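Phosphoinositol-specific phospholipase C (Pseudomonas sp., PDB 5FYR) probably cleaves phosphatidylinositol lipids at the glycerol-phosphate bond, as a bacterial phosphoinositide-specific phospholipase C of the calcium-dependent kind. Local coordinates at residues Pro113-Leu118 against Leu185-His190. Residues are numbered along the deposited sequence; the frame is centred on the assembly and turned at random. Where two conformers were deposited one is given.
Sequences PITLIL and LLVLNH. With INS (1,2,3,4,5,6-hexahydroxy-cyclohexane), chain E.
Ile117 and Val187 sit on neighbouring parallel strands of the TIM-type barrel, in register from Thr115–Leu185 to Leu118–Leu188. Five backbone bonds join the strands. Leu185 N gives to Ile114 O and Leu116 N to Leu185 O. Val187 N then gives to Leu116 O, and Leu118 N to Val187 O at 2.7 Å. The last, Asn189 N to Leu118 O, is straight at the hydrogen (172°), but its donor lies 35° above the carbonyl plane.

Apolar packing divides between the two faces of the sheet. On the face of Leu116, Leu118, Leu186 and Leu188, Leu116 in one of its two modelled conformers runs side by side with Leu186, its CD1 3.7 Å from CD2 of Leu186. Helix 133-144 packs on this face through Phe144 and Val140. On the face towards the barrel interior, Thr115 turns its methyl, anti to the backbone N (chi1 -60° for OG1), onto Val187, CG2 to CG2 3.8 Å. Ile117 CD1 reaches Val187 CB at 3.8 Å.

This inner face leads to the inositol site, which Glu48, Asp119, Asn240 and Arg260 also line. Beside the ligand, Asn189 CB lies 3.4 Å from inositol O5.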
loop_
_atom_site.group_PDB
_atom_site.type_symbol
_atom_site.label_atom_id
_atom_site.label_comp_id
_atom_site.label_asym_id
_atom_site.label_seq_id
_atom_site.Cartn_x
_atom_site.Cartn_y
_atom_site.Cartn_z
ATOM N N PRO A 113 3.627 11.394 3.889
ATOM C CA PRO A 113 3.163 10.616 2.740
ATOM C C PRO A 113 2.096 9.597 3.115
ATOM O O PRO A 113 2.203 8.916 4.146
ATOM C CB PRO A 113 4.426 9.906 2.246
ATOM C CG PRO A 113 5.383 9.940 3.440
ATOM C CD PRO A 113 5.092 11.285 4.071
ATOM N N ILE A 114 1.092 9.494 2.253
ATOM C CA ILE A 114 -0.004 8.539 2.412
ATOM C C ILE A 114 0.302 7.272 1.647
ATOM O O ILE A 114 0.680 7.329 0.482
ATOM C CB ILE A 114 -1.331 9.128 1.926
ATOM C CG1 ILE A 114 -1.776 10.300 2.818
ATOM C CG2 ILE A 114 -2.428 8.079 1.861
ATOM C CD1 ILE A 114 -2.831 11.177 2.151
ATOM N N THR A 115 0.167 6.130 2.296
ATOM C CA THR A 115 0.327 4.828 1.637
ATOM C C THR A 115 -1.053 4.166 1.553
ATOM O O THR A 115 -1.724 4.038 2.578
ATOM C CB THR A 115 1.331 3.933 2.419
ATOM O OG1 THR A 115 2.586 4.614 2.437
ATOM C CG2 THR A 115 1.466 2.622 1.748
ATOM N N LEU A 116 -1.462 3.755 0.341
ATOM C CA LEU A 116 -2.745 3.055 0.130
ATOM C C LEU A 116 -2.478 1.643 -0.341
ATOM O O LEU A 116 -1.877 1.415 -1.409
ATOM C CB LEU A 116 -3.670 3.719 -0.914
ATOM C CG LEU A 116 -3.935 5.199 -0.724
ATOM C CD1 LEU A 116 -4.750 5.661 -1.924
ATOM C CD2 LEU A 116 -4.641 5.480 0.596
ATOM N N ILE A 117 -2.943 0.712 0.468
ATOM C CA ILE A 117 -2.859 -0.700 0.153
ATOM C C ILE A 117 -4.109 -1.029 -0.669
ATOM O O ILE A 117 -5.242 -0.938 -0.176
ATOM C CB ILE A 117 -2.844 -1.551 1.433
ATOM C CG1 ILE A 117 -1.667 -1.112 2.410
ATOM C CG2 ILE A 117 -2.944 -3.030 1.077
ATOM C CD1 ILE A 117 -0.313 -1.050 1.858
ATOM N N LEU A 118 -3.888 -1.431 -1.924
ATOM C CA LEU A 118 -4.959 -1.756 -2.864
ATOM C C LEU A 118 -4.968 -3.300 -2.961
ATOM O O LEU A 118 -4.101 -3.921 -3.658
ATOM C CB LEU A 118 -4.670 -1.086 -4.218
ATOM C CG LEU A 118 -4.502 0.442 -4.133
ATOM C CD1 LEU A 118 -4.194 1.007 -5.487
ATOM C CD2 LEU A 118 -5.737 1.105 -3.590
ATOM N N LEU A 185 1.676 6.911 -2.059
ATOM C CA LEU A 185 2.289 5.662 -2.524
ATOM C C LEU A 185 1.190 4.633 -2.585
ATOM O O LEU A 185 0.485 4.410 -1.618
ATOM C CB LEU A 185 3.353 5.183 -1.542
ATOM C CG LEU A 185 4.681 5.912 -1.502
ATOM C CD1 LEU A 185 4.525 7.283 -0.887
ATOM C CD2 LEU A 185 5.677 5.116 -0.675
ATOM N N LEU A 186 1.097 3.976 -3.737
ATOM C CA LEU A 186 0.114 2.943 -3.985
ATOM C C LEU A 186 0.776 1.572 -3.961
ATOM O O LEU A 186 1.845 1.396 -4.506
ATOM C CB LEU A 186 -0.544 3.153 -5.324
ATOM C CG LEU A 186 -1.218 4.513 -5.505
ATOM C CD1 LEU A 186 -1.821 4.596 -6.890
ATOM C CD2 LEU A 186 -2.240 4.814 -4.440
ATOM N N VAL A 187 0.133 0.630 -3.305
ATOM C CA VAL A 187 0.683 -0.717 -3.114
ATOM C C VAL A 187 -0.339 -1.757 -3.553
ATOM O O VAL A 187 -1.522 -1.655 -3.204
ATOM C CB VAL A 187 1.020 -0.942 -1.646
ATOM C CG1 VAL A 187 1.689 -2.306 -1.437
ATOM C CG2 VAL A 187 1.887 0.198 -1.142
ATOM N N LEU A 188 0.094 -2.730 -4.342
ATOM C CA LEU A 188 -0.834 -3.775 -4.801
ATOM C C LEU A 188 -0.610 -5.034 -3.942
ATOM O O LEU A 188 0.529 -5.521 -3.796
ATOM C CB LEU A 188 -0.552 -4.118 -6.262
ATOM C CG LEU A 188 -1.468 -5.145 -6.934
ATOM C CD1 LEU A 188 -2.859 -4.606 -7.036
ATOM C CD2 LEU A 188 -0.926 -5.442 -8.324
ATOM N N ASN A 189 -1.719 -5.586 -3.463
ATOM C CA ASN A 189 -1.708 -6.887 -2.820
ATOM C C ASN A 189 -2.747 -7.791 -3.536
ATOM O O ASN A 189 -3.652 -7.317 -4.216
ATOM C CB ASN A 189 -2.147 -6.878 -1.338
ATOM C CG ASN A 189 -1.224 -6.134 -0.391
ATOM O OD1 ASN A 189 -0.053 -5.767 -0.701
ATOM N ND2 ASN A 189 -1.726 -5.867 0.757
ATOM N N HIS A 190 -2.569 -9.089 -3.396
ATOM C CA HIS A 190 -3.512 -10.122 -3.839
ATOM C C HIS A 190 -3.127 -11.377 -3.048
ATOM O O HIS A 190 -1.970 -11.543 -2.696
ATOM C CB HIS A 190 -3.382 -10.337 -5.365
ATOM C CG HIS A 190 -4.511 -11.095 -5.965
ATOM N ND1 HIS A 190 -4.599 -12.454 -5.875
ATOM C CD2 HIS A 190 -5.586 -10.712 -6.701
ATOM C CE1 HIS A 190 -5.693 -12.890 -6.470
ATOM N NE2 HIS A 190 -6.303 -11.850 -6.994
HETATM C C1 INS E . -5.939 -10.046 3.694
HETATM C C2 INS E . -5.906 -8.723 4.462
HETATM C C3 INS E . -4.720 -7.874 4.201
HETATM C C4 INS E . -4.224 -7.884 2.810
HETATM C C5 INS E . -4.296 -9.140 2.044
HETATM C C6 INS E . -5.475 -9.981 2.274
HETATM O O1 INS E . -7.299 -10.469 3.749
HETATM O O2 INS E . -7.076 -8.008 4.018
HETATM O O3 INS E . -4.849 -6.574 4.774
HETATM O O4 INS E . -3.044 -7.138 2.677
HETATM O O5 INS E . -3.821 -9.101 0.701
HETATM O O6 INS E . -5.509 -11.184 1.589
#